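PDB 4FSP: probable porin from Pseudomonas aeruginosa, which probably forms a beta-barrel channel of the OprD family in the outer membrane, through which small solutes would cross. Local coordinates for residues L160-L165 against D198-D203; G212-G217 against A224-G229; L245-S250 against R264-S269; G283-S288 against P301-F306. All coordinates share one frame; numbering follows the deposited sequence.

Contact 1 (L160-L165 against D198-D203); sequences LNLGRL and DLAGLD. With C8E ((hydroxyethyloxy)tri(ethyloxy)octane), chain G.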
# COMPACT_ATOMS: atom_id res chain seq x y z
N LEU A 160 1.26 -1.29 -19.21
CA LEU A 160 0.53 -0.04 -19.26
C LEU A 160 -0.72 -0.21 -18.42
O LEU A 160 -1.33 -1.29 -18.39
CB LEU A 160 0.10 0.24 -20.70
CG LEU A 160 0.90 1.29 -21.46
CD1 LEU A 160 1.03 0.87 -22.93
CD2 LEU A 160 0.16 2.61 -21.34
N ASN A 161 -1.11 0.86 -17.74
CA ASN A 161 -2.39 0.85 -17.09
C ASN A 161 -3.07 2.19 -17.24
O ASN A 161 -2.42 3.21 -17.46
CB ASN A 161 -2.25 0.51 -15.62
CG ASN A 161 -1.42 1.52 -14.90
OD1 ASN A 161 -0.19 1.55 -15.05
ND2 ASN A 161 -2.09 2.40 -14.15
N LEU A 162 -4.39 2.15 -17.12
CA LEU A 162 -5.25 3.31 -17.26
C LEU A 162 -6.47 3.02 -16.39
O LEU A 162 -6.98 1.89 -16.39
CB LEU A 162 -5.69 3.41 -18.71
CG LEU A 162 -6.53 4.62 -19.08
CD1 LEU A 162 -5.67 5.87 -18.96
CD2 LEU A 162 -7.09 4.46 -20.50
N GLY A 163 -6.94 4.01 -15.63
CA GLY A 163 -8.06 3.75 -14.74
C GLY A 163 -8.85 4.97 -14.33
O GLY A 163 -8.39 6.11 -14.46
N ARG A 164 -10.06 4.74 -13.84
CA ARG A 164 -10.87 5.81 -13.27
C ARG A 164 -11.69 5.27 -12.11
O ARG A 164 -12.40 4.26 -12.25
CB ARG A 164 -11.77 6.45 -14.33
CG ARG A 164 -12.80 7.44 -13.75
CD ARG A 164 -13.58 8.17 -14.84
NE ARG A 164 -13.05 9.52 -15.05
CZ ARG A 164 -13.78 10.56 -15.43
NH1 ARG A 164 -15.08 10.43 -15.66
NH2 ARG A 164 -13.21 11.75 -15.59
N LEU A 165 -11.58 5.93 -10.96
CA LEU A 165 -12.28 5.51 -9.75
C LEU A 165 -13.33 6.55 -9.40
O LEU A 165 -13.15 7.74 -9.70
CB LEU A 165 -11.31 5.37 -8.60
CG LEU A 165 -10.04 4.61 -8.96
CD1 LEU A 165 -9.10 4.59 -7.78
CD2 LEU A 165 -10.40 3.21 -9.40
N ASP A 198 -8.47 9.88 -11.71
CA ASP A 198 -7.96 9.30 -12.94
C ASP A 198 -6.57 8.77 -12.72
O ASP A 198 -5.81 9.31 -11.92
CB ASP A 198 -7.96 10.35 -14.03
CG ASP A 198 -9.33 10.96 -14.23
OD1 ASP A 198 -10.29 10.18 -14.35
OD2 ASP A 198 -9.45 12.19 -14.23
N LEU A 199 -6.23 7.70 -13.43
CA LEU A 199 -4.87 7.19 -13.36
C LEU A 199 -4.38 6.61 -14.67
O LEU A 199 -5.16 6.11 -15.48
CB LEU A 199 -4.74 6.17 -12.22
CG LEU A 199 -5.60 4.92 -12.34
CD1 LEU A 199 -4.79 3.79 -12.96
CD2 LEU A 199 -6.19 4.50 -10.96
N ALA A 200 -3.07 6.68 -14.88
CA ALA A 200 -2.46 6.12 -16.06
C ALA A 200 -1.02 5.86 -15.70
O ALA A 200 -0.41 6.62 -14.95
CB ALA A 200 -2.53 7.10 -17.22
N GLY A 201 -0.46 4.78 -16.25
CA GLY A 201 0.91 4.49 -15.95
C GLY A 201 1.58 3.55 -16.91
O GLY A 201 0.96 2.98 -17.83
N LEU A 202 2.87 3.36 -16.65
CA LEU A 202 3.75 2.58 -17.48
C LEU A 202 4.86 2.04 -16.56
O LEU A 202 5.39 2.76 -15.72
CB LEU A 202 4.31 3.51 -18.57
CG LEU A 202 5.39 3.12 -19.56
CD1 LEU A 202 5.34 4.08 -20.75
CD2 LEU A 202 6.76 3.19 -18.91
N ASP A 203 5.17 0.76 -16.71
CA ASP A 203 6.24 0.13 -15.96
C ASP A 203 7.06 -0.64 -16.97
O ASP A 203 6.51 -1.40 -17.77
CB ASP A 203 5.68 -0.83 -14.90
CG ASP A 203 4.72 -0.15 -13.94
OD1 ASP A 203 5.19 0.60 -13.05
OD2 ASP A 203 3.50 -0.38 -14.05
C1 C8E G . -5.14 18.69 -15.15
C2 C8E G . -5.28 18.48 -16.65
C3 C8E G . -3.89 18.37 -17.25
C4 C8E G . -3.81 17.12 -18.11
C5 C8E G . -2.60 16.30 -17.71
C6 C8E G . -2.75 14.86 -18.17
C7 C8E G . -1.38 14.19 -18.26
C8 C8E G . -1.52 12.68 -18.24
O9 C8E G . -0.62 12.08 -19.15
C10 C8E G . -0.06 10.90 -18.62
C11 C8E G . 0.22 9.89 -19.73
O12 C8E G . 0.85 8.75 -19.20
C13 C8E G . 1.06 7.74 -20.16
C14 C8E G . 1.16 6.38 -19.49

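Contact 2 (G212-G217 against A224-G229); sequences GSYHYG and AQHFLG. With C8E ((hydroxyethyloxy)tri(ethyloxy)octane), chain J; C8E ((hydroxyethyloxy)tri(ethyloxy)octane), chain I; C8E ((hydroxyethyloxy)tri(ethyloxy)octane), chain G.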
# COMPACT_ATOMS: atom_id res chain seq x y z
N GLY A 212 11.90 0.75 -14.51
CA GLY A 212 11.54 2.16 -14.38
C GLY A 212 10.05 2.32 -14.53
O GLY A 212 9.43 1.62 -15.34
N SER A 213 9.46 3.24 -13.76
CA SER A 213 8.02 3.45 -13.80
C SER A 213 7.65 4.93 -13.87
O SER A 213 8.29 5.77 -13.23
CB SER A 213 7.38 2.86 -12.54
OG SER A 213 7.68 1.49 -12.44
N TYR A 214 6.60 5.22 -14.62
CA TYR A 214 5.95 6.53 -14.59
C TYR A 214 4.47 6.33 -14.29
O TYR A 214 3.81 5.49 -14.90
CB TYR A 214 6.09 7.26 -15.93
CG TYR A 214 5.21 8.47 -15.96
CD1 TYR A 214 5.64 9.68 -15.43
CD2 TYR A 214 3.90 8.40 -16.44
CE1 TYR A 214 4.81 10.79 -15.42
CE2 TYR A 214 3.06 9.48 -16.41
CZ TYR A 214 3.52 10.68 -15.91
OH TYR A 214 2.66 11.76 -15.91
N HIS A 215 3.93 7.13 -13.37
CA HIS A 215 2.49 7.07 -13.09
C HIS A 215 1.90 8.45 -12.86
O HIS A 215 2.56 9.33 -12.28
CB HIS A 215 2.19 6.16 -11.90
CG HIS A 215 2.51 4.73 -12.16
ND1 HIS A 215 1.54 3.80 -12.47
CD2 HIS A 215 3.69 4.07 -12.20
CE1 HIS A 215 2.11 2.62 -12.67
NE2 HIS A 215 3.41 2.76 -12.53
N TYR A 216 0.68 8.62 -13.34
CA TYR A 216 -0.05 9.88 -13.21
C TYR A 216 -1.33 9.61 -12.43
O TYR A 216 -2.04 8.64 -12.71
CB TYR A 216 -0.38 10.45 -14.58
CG TYR A 216 -1.19 11.71 -14.50
CD1 TYR A 216 -0.57 12.94 -14.33
CD2 TYR A 216 -2.57 11.67 -14.58
CE1 TYR A 216 -1.31 14.10 -14.24
CE2 TYR A 216 -3.32 12.82 -14.50
CZ TYR A 216 -2.69 14.04 -14.32
OH TYR A 216 -3.41 15.21 -14.24
N GLY A 217 -1.64 10.46 -11.47
CA GLY A 217 -2.88 10.32 -10.73
C GLY A 217 -3.50 11.69 -10.55
O GLY A 217 -2.80 12.69 -10.36
N ALA A 224 -3.17 16.81 -8.98
CA ALA A 224 -2.59 15.83 -9.89
C ALA A 224 -1.20 15.54 -9.37
O ALA A 224 -0.52 16.44 -8.90
CB ALA A 224 -2.50 16.39 -11.31
N GLN A 225 -0.78 14.29 -9.47
CA GLN A 225 0.56 13.91 -9.02
C GLN A 225 1.28 13.13 -10.11
O GLN A 225 0.71 12.20 -10.68
CB GLN A 225 0.46 13.09 -7.74
CG GLN A 225 1.75 12.43 -7.26
CD GLN A 225 1.58 11.82 -5.86
OE1 GLN A 225 1.65 10.60 -5.67
NE2 GLN A 225 1.32 12.68 -4.87
N HIS A 226 2.51 13.52 -10.41
CA HIS A 226 3.35 12.77 -11.34
C HIS A 226 4.34 11.96 -10.52
O HIS A 226 4.91 12.47 -9.56
CB HIS A 226 4.13 13.72 -12.27
CG HIS A 226 3.26 14.51 -13.20
ND1 HIS A 226 2.88 14.05 -14.44
CD2 HIS A 226 2.72 15.75 -13.08
CE1 HIS A 226 2.14 14.96 -15.04
NE2 HIS A 226 2.02 16.01 -14.23
N PHE A 227 4.52 10.70 -10.88
CA PHE A 227 5.48 9.84 -10.19
C PHE A 227 6.49 9.28 -11.18
O PHE A 227 6.12 8.86 -12.28
CB PHE A 227 4.77 8.65 -9.52
CG PHE A 227 5.70 7.58 -9.04
CD1 PHE A 227 6.10 6.54 -9.89
CD2 PHE A 227 6.21 7.61 -7.75
CE1 PHE A 227 6.98 5.55 -9.44
CE2 PHE A 227 7.10 6.61 -7.30
CZ PHE A 227 7.48 5.58 -8.15
N LEU A 228 7.75 9.22 -10.76
CA LEU A 228 8.80 8.57 -11.56
C LEU A 228 9.65 7.77 -10.61
O LEU A 228 10.09 8.28 -9.58
CB LEU A 228 9.67 9.60 -12.29
CG LEU A 228 10.76 9.02 -13.21
CD1 LEU A 228 10.12 8.21 -14.35
CD2 LEU A 228 11.64 10.14 -13.78
N GLY A 229 9.89 6.51 -10.96
CA GLY A 229 10.60 5.62 -10.06
C GLY A 229 11.56 4.66 -10.75
O GLY A 229 11.40 4.32 -11.92
C1 C8E J . 9.05 5.60 -16.98
C2 C8E J . 9.83 4.82 -18.03
C3 C8E J . 11.20 4.59 -17.40
C4 C8E J . 12.27 5.27 -18.24
C5 C8E J . 13.64 4.71 -17.79
C6 C8E J . 14.38 4.24 -19.06
C7 C8E J . 15.85 3.86 -18.75
C8 C8E J . 16.48 3.55 -20.11
O9 C8E J . 17.81 2.99 -20.00
C10 C8E J . 18.12 2.47 -21.31
C11 C8E J . 19.46 1.76 -21.29
O12 C8E J . 19.20 0.55 -22.03
C4 C8E I . 6.25 7.81 -20.54
C5 C8E I . 6.11 9.08 -19.72
C6 C8E I . 4.89 9.92 -20.12
C7 C8E I . 5.02 11.28 -19.45
C8 C8E I . 3.87 12.22 -19.75
O9 C8E I . 3.88 13.30 -18.83
C10 C8E I . 3.18 14.43 -19.29
C11 C8E I . 3.07 15.45 -18.15
O12 C8E I . 2.20 16.52 -18.47
C1 C8E G . -5.14 18.69 -15.15
C2 C8E G . -5.28 18.48 -16.65
C3 C8E G . -3.89 18.37 -17.25
C4 C8E G . -3.81 17.12 -18.11
C5 C8E G . -2.60 16.30 -17.71
C6 C8E G . -2.75 14.86 -18.17
C7 C8E G . -1.38 14.19 -18.26
C8 C8E G . -1.52 12.68 -18.24
O9 C8E G . -0.62 12.08 -19.15
C10 C8E G . -0.06 10.90 -18.62
C11 C8E G . 0.22 9.89 -19.73
O12 C8E G . 0.85 8.75 -19.20
C13 C8E G . 1.06 7.74 -20.16
C14 C8E G . 1.16 6.38 -19.49

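Contact 3 (L245-S250 against R264-S269); sequences LRLALS and RSFSGS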
# COMPACT_ATOMS: atom_id res chain seq x y z
N LEU A 245 14.10 4.22 -5.92
CA LEU A 245 14.17 5.67 -5.95
C LEU A 245 12.87 6.24 -6.49
O LEU A 245 12.32 5.72 -7.46
CB LEU A 245 15.36 6.15 -6.80
CG LEU A 245 16.74 5.60 -6.41
CD1 LEU A 245 17.77 5.93 -7.49
CD2 LEU A 245 17.20 6.13 -5.05
N ARG A 246 12.36 7.28 -5.84
CA ARG A 246 11.02 7.76 -6.14
C ARG A 246 10.98 9.27 -6.13
O ARG A 246 11.30 9.89 -5.12
CB ARG A 246 10.02 7.24 -5.09
CG ARG A 246 10.14 5.75 -4.77
CD ARG A 246 9.05 5.29 -3.79
NE ARG A 246 9.24 3.90 -3.37
CZ ARG A 246 8.47 3.28 -2.48
NH1 ARG A 246 7.46 3.91 -1.89
NH2 ARG A 246 8.72 2.02 -2.17
N LEU A 247 10.59 9.86 -7.25
CA LEU A 247 10.36 11.29 -7.34
C LEU A 247 8.89 11.51 -7.64
O LEU A 247 8.33 10.82 -8.50
CB LEU A 247 11.20 11.92 -8.46
CG LEU A 247 12.72 11.89 -8.29
CD1 LEU A 247 13.41 12.38 -9.57
CD2 LEU A 247 13.12 12.79 -7.14
N ALA A 248 8.26 12.46 -6.95
CA ALA A 248 6.88 12.78 -7.28
C ALA A 248 6.66 14.28 -7.26
O ALA A 248 7.29 14.99 -6.47
CB ALA A 248 5.90 12.05 -6.33
N LEU A 249 5.79 14.75 -8.14
CA LEU A 249 5.47 16.18 -8.25
C LEU A 249 3.96 16.35 -8.18
O LEU A 249 3.23 15.75 -8.98
CB LEU A 249 5.98 16.76 -9.57
CG LEU A 249 5.52 18.19 -9.88
CD1 LEU A 249 6.18 19.15 -8.92
CD2 LEU A 249 5.84 18.60 -11.31
N SER A 250 3.50 17.14 -7.22
CA SER A 250 2.05 17.29 -7.02
C SER A 250 1.68 18.76 -7.02
O SER A 250 2.37 19.59 -6.43
CB SER A 250 1.63 16.67 -5.69
OG SER A 250 2.21 15.37 -5.53
N ARG A 264 6.97 18.63 -3.99
CA ARG A 264 7.99 17.87 -4.70
C ARG A 264 8.62 16.95 -3.69
O ARG A 264 9.20 17.40 -2.70
CB ARG A 264 9.08 18.77 -5.25
CG ARG A 264 8.61 19.71 -6.30
CD ARG A 264 8.60 21.14 -5.81
NE ARG A 264 8.45 22.02 -6.97
CZ ARG A 264 8.21 23.32 -6.89
NH1 ARG A 264 8.10 23.91 -5.71
NH2 ARG A 264 8.08 24.02 -7.99
N SER A 265 8.53 15.67 -3.97
CA SER A 265 8.87 14.65 -3.01
C SER A 265 10.01 13.81 -3.54
O SER A 265 10.02 13.40 -4.71
CB SER A 265 7.62 13.77 -2.81
OG SER A 265 7.98 12.48 -2.36
N PHE A 266 10.99 13.54 -2.68
CA PHE A 266 11.94 12.47 -2.97
C PHE A 266 11.86 11.47 -1.83
O PHE A 266 11.73 11.86 -0.67
CB PHE A 266 13.40 12.96 -3.08
CG PHE A 266 14.40 11.80 -3.17
CD1 PHE A 266 14.73 11.23 -4.40
CD2 PHE A 266 14.96 11.26 -2.02
CE1 PHE A 266 15.63 10.14 -4.47
CE2 PHE A 266 15.85 10.17 -2.08
CZ PHE A 266 16.18 9.62 -3.31
N SER A 267 11.99 10.20 -2.17
CA SER A 267 11.89 9.13 -1.20
C SER A 267 12.61 7.95 -1.82
O SER A 267 12.27 7.50 -2.91
CB SER A 267 10.42 8.78 -0.97
OG SER A 267 10.28 7.84 0.07
N GLY A 268 13.63 7.45 -1.13
CA GLY A 268 14.43 6.38 -1.68
C GLY A 268 15.06 5.48 -0.64
O GLY A 268 15.21 5.88 0.52
N SER A 269 15.43 4.27 -1.05
CA SER A 269 16.02 3.31 -0.13
C SER A 269 17.12 2.51 -0.77
O SER A 269 17.16 2.32 -1.99
CB SER A 269 14.97 2.31 0.38
OG SER A 269 14.47 1.51 -0.68
O HOH W 1 8.46 10.43 -3.78

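Contact 4 (G283-S288 against P301-F306); sequences GYQRMS and PYLVNF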
# COMPACT_ATOMS: atom_id res chain seq x y z
N GLY A 283 17.02 4.47 4.40
CA GLY A 283 16.01 5.18 3.62
C GLY A 283 16.21 6.66 3.81
O GLY A 283 16.70 7.11 4.86
N TYR A 284 15.88 7.44 2.78
CA TYR A 284 15.98 8.89 2.88
C TYR A 284 14.83 9.53 2.15
O TYR A 284 14.39 9.05 1.10
CB TYR A 284 17.30 9.40 2.31
CG TYR A 284 17.40 10.91 2.29
CD1 TYR A 284 17.68 11.64 3.44
CD2 TYR A 284 17.18 11.62 1.12
CE1 TYR A 284 17.75 13.02 3.41
CE2 TYR A 284 17.25 13.00 1.08
CZ TYR A 284 17.54 13.70 2.23
OH TYR A 284 17.61 15.07 2.19
N GLN A 285 14.36 10.66 2.67
CA GLN A 285 13.13 11.24 2.17
C GLN A 285 13.13 12.74 2.39
O GLN A 285 13.63 13.22 3.42
CB GLN A 285 11.94 10.59 2.87
CG GLN A 285 10.57 11.11 2.49
CD GLN A 285 9.46 10.15 2.93
OE1 GLN A 285 9.34 9.03 2.42
NE2 GLN A 285 8.66 10.59 3.91
N ARG A 286 12.57 13.47 1.43
CA ARG A 286 12.61 14.92 1.48
C ARG A 286 11.37 15.49 0.84
O ARG A 286 11.00 15.08 -0.26
CB ARG A 286 13.84 15.44 0.74
CG ARG A 286 13.82 16.92 0.49
CD ARG A 286 14.87 17.63 1.27
NE ARG A 286 15.78 18.37 0.41
CZ ARG A 286 16.31 19.55 0.73
NH1 ARG A 286 16.03 20.13 1.89
NH2 ARG A 286 17.14 20.14 -0.11
N MET A 287 10.73 16.44 1.51
CA MET A 287 9.59 17.14 0.95
C MET A 287 10.01 18.56 0.57
O MET A 287 10.56 19.29 1.40
CB MET A 287 8.45 17.20 1.99
CG MET A 287 7.97 15.83 2.47
SD MET A 287 7.12 14.94 1.15
CE MET A 287 8.11 13.45 1.09
N SER A 288 9.77 18.97 -0.67
CA SER A 288 10.08 20.34 -1.05
C SER A 288 8.89 21.03 -1.68
O SER A 288 7.98 20.36 -2.19
CB SER A 288 11.27 20.40 -2.02
OG SER A 288 12.45 19.97 -1.37
N PRO A 301 0.53 6.19 1.87
CA PRO A 301 1.31 6.95 0.89
C PRO A 301 2.46 6.09 0.36
O PRO A 301 3.11 5.39 1.14
CB PRO A 301 1.87 8.11 1.72
CG PRO A 301 2.04 7.48 3.14
CD PRO A 301 0.92 6.47 3.27
N TYR A 302 2.73 6.14 -0.94
CA TYR A 302 3.84 5.38 -1.51
C TYR A 302 5.19 6.03 -1.19
O TYR A 302 5.88 6.51 -2.10
CB TYR A 302 3.66 5.26 -3.02
CG TYR A 302 4.52 4.22 -3.66
CD1 TYR A 302 4.47 2.89 -3.26
CD2 TYR A 302 5.39 4.56 -4.70
CE1 TYR A 302 5.26 1.91 -3.88
CE2 TYR A 302 6.19 3.59 -5.33
CZ TYR A 302 6.11 2.27 -4.91
OH TYR A 302 6.89 1.31 -5.53
N LEU A 303 5.57 6.03 0.08
CA LEU A 303 6.83 6.66 0.49
C LEU A 303 7.70 5.65 1.24
O LEU A 303 7.16 4.80 1.96
CB LEU A 303 6.53 7.87 1.39
CG LEU A 303 5.77 9.06 0.80
CD1 LEU A 303 5.33 10.01 1.91
CD2 LEU A 303 6.66 9.81 -0.18
N VAL A 304 9.02 5.71 1.12
CA VAL A 304 9.82 4.73 1.86
C VAL A 304 9.89 5.02 3.35
O VAL A 304 9.89 4.10 4.16
CB VAL A 304 11.21 4.39 1.27
CG1 VAL A 304 11.36 4.86 -0.16
CG2 VAL A 304 12.33 4.86 2.16
N ASN A 305 9.93 6.30 3.72
CA ASN A 305 9.95 6.64 5.15
C ASN A 305 8.54 6.77 5.69
O ASN A 305 8.13 7.83 6.16
CB ASN A 305 10.79 7.90 5.40
CG ASN A 305 12.27 7.61 5.29
OD1 ASN A 305 12.65 6.46 5.05
ND2 ASN A 305 13.13 8.65 5.43
N PHE A 306 7.80 5.67 5.61
CA PHE A 306 6.43 5.62 6.10
C PHE A 306 6.42 4.54 7.15
O PHE A 306 6.72 3.38 6.84
CB PHE A 306 5.46 5.26 4.97
CG PHE A 306 4.11 4.82 5.45
CD1 PHE A 306 3.31 5.65 6.21
CD2 PHE A 306 3.63 3.56 5.11
CE1 PHE A 306 2.06 5.24 6.65
CE2 PHE A 306 2.38 3.14 5.54
CZ PHE A 306 1.60 3.98 6.31

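Contact 1 (L160-L165 against D198-D203)
Arg164 and Asp198 meet across two adjacent antiparallel strands: NE of Arg164 donates to OD1 of Asp198 over 2.9 Å, with an N-H...O angle of 169°. The two side chains run alongside each other, the carboxylate at the edge of the guanidinium and the two planes only 13° apart, a nearly flat salt bridge. On the same face of the sheet, the CD1 branch of Leu162 leans over Ala200 and touches its CB at 3.8 Å. The other face is occupied by Leu199, whose CG sits between the backbone N and the carbonyl carbon (chi1 62°). This torsion swings the side chain across the neighbouring strand, where CG packs 3.6 Å from CA of Gly163, its partner without a side chain. Its CD2 also approaches CD1 of Leu165 at 4.3 Å. Strands 158-168 and 193-205 are neighbours in the wall of the OprD-family beta-barrel. Leu160 and Leu162 share an exposed face with Leu202, as expected of a membrane-facing surface: C14 of one C8E detergent lies 3.8 Å from the carbonyl O of Gly201, and other C8E molecules touch Leu202. Between the strands, Asn161 N donates to Gly201 O (3.0 Å) and Gly201 N to Asn161 O (2.8 Å), and Gly163 and Leu199 exchange a similar pair of bonds. Further out, NH2 of Arg164 forms a second salt bridge, with Glu220, and this acid also comes close to Asp198; the arginine between them probably offsets the like charges. On the face of Leu199, Leu130 of a loop packs against both Leu199 and Asn161.

Contact 2 (G212-G217 against A224-G229)
Strands 212-217 and 224-229 run antiparallel, 174° between their directions, and Ser213-Gly229, His215-Phe227 and Gly217-Gln225 are the hydrogen-bonded pairs of this hairpin in the barrel wall. His226 lies between two tyrosines of the opposing strand. Its ND1 shares a hydrogen bond of 2.7 Å with OH of Tyr214, each group meeting the other at its ring edge. From the other tyrosine, CD1 of Tyr216 comes over the imidazole face, 3.5 Å from CE1 of His226, in an offset edge-to-face pair with the planes at 61°. The hydroxyl of Tyr216 is hydrogen-bonded to Glu218. Detergent covers one face of each phenol: C7 of one C8E lies 3.9 Å above the centre of the Tyr214 ring, and C8 of another lies over Tyr216. On the reverse face, His215 and Phe227 run side by side, CD2 of His215 4.2 Å from CD1 of Phe227, while NE2 of His215 and OG of Ser213 both bond to Asp203. Polar and aromatic chemistry thus meet on the detergent-covered face: the Tyr214 bond probably fixes the imidazole's rotation and presents its face to the edge of Tyr216, while the detergent supplies apolar cover over the phenol rings.

Contact 3 (L245-S250 against R264-S269)
The beta hairpin of strands 240-252 and 262-273 brings Leu245 and Leu247 against Phe266 on one face of the barrel wall. CD2 of Leu247 lies in the plane of the phenyl ring at its edge, 3.5 Å from CD1 of Phe266, and CD2 of Leu245 meets the far end of the same ring, 4.0 Å from CZ. Because Phe266 CG is anti to the backbone N (chi1 171°), the ring leans along its own strand toward Gly268 and stops short of its CA; a CB on Gly268 would clash with CZ of Phe266, so the bare glycine lets the ring lie there. Further along this face, CD1 of Leu249 rests 3.6 Å from CG of Arg264, the two side chains running alongside each other; the arginine ends in a salt bridge with Asp262. This face, rich in leucine, is largely exposed, in keeping with the outer surface of a membrane barrel of the OprD family, whereas the alternate residues Arg246, Ala248, Ser265 and Ser267 point to the reverse side. There CB of Arg246 passes 3.1 Å from the carbonyl O of Ser267. NH2 of Arg246 forms a salt bridge with Asp244 of its own strand, and the guanidinium makes a cation-pi contact with Tyr302 of a loop. A water donates a weak bond to the carbonyl O of Arg246. Backbone bonds close the pairing: Ser265 N to Ala248 O is nearly straight, at 169°, Ala248 N returns the bond to Ser265 O, and Ser267 N reaches Arg246 O. OG of Ser267 continues the polar face to Val304 and Gln285.

Contact 4 (G283-S288 against P301-F306)
Gly283 starts the contact by letting a loop come close to strand 278-288: CG2 of Val304 lies 4.0 Å from its CA, and the side-chain amide of Asn305 comes up beside it. Gln285 carries the main interaction. With CG anti to the backbone N (chi1 178°) and the chain extended beyond it, its amide reaches into the loop, where OE1 accepts the backbone N-H of Asn305 at 3.1 Å, the donor 49° out of the amide carbonyl plane. The side chains of Gln285 and Asn305 run antiparallel, each passing along the other, their amide planes 39° apart and ND2 of Asn305 3.4 Å from CB of Gln285. Residues 301-306 belong to the loop between strands 299-300 and 318-327, which folds against the inner side of the barrel wall, consistent with the inward-folded loops that constrict porin channels. Also held by Ser267, OE1 of Gln285 lies 3.2 Å from CB of Leu303, whose side chain is roughly perpendicular to the glutamine chain. NE2 bonds to the carbonyls of Asp311 and Phe312, and Asn305 is tied to Ser319 and Gln321 on strand 318-327, the neighbour of 278-288 in the barrel wall. Met287 bends so that its CE meets CD2 of Leu303 tip to tip at 4.1 Å.

Contacts 1, 2 and 3 pair neighbouring strands of the barrel wall and are partly buried, while contact 4 is buried and joins a strand to a loop without regular structure. Contacts 1 and 2 touch through strands 193-205 and 210-219, where Ala200 O meets Tyr216 N, and share a detergent molecule; contacts 2 and 3 meet where His226 N bonds to Leu249 O. Contact 3 joins contact 4 through Arg264 O and Ser288 N, and Phe227 of contact 2 packs on Tyr302 of contact 4. Regular backbone bonding dominates the three wall contacts, with a salt bridge in contact 1, aromatic and histidine chemistry in contact 2 and leucine-phenylalanine packing in contact 3. Contact 4 relies on one side-chain amide accepting a backbone N-H, with apolar contacts beside it.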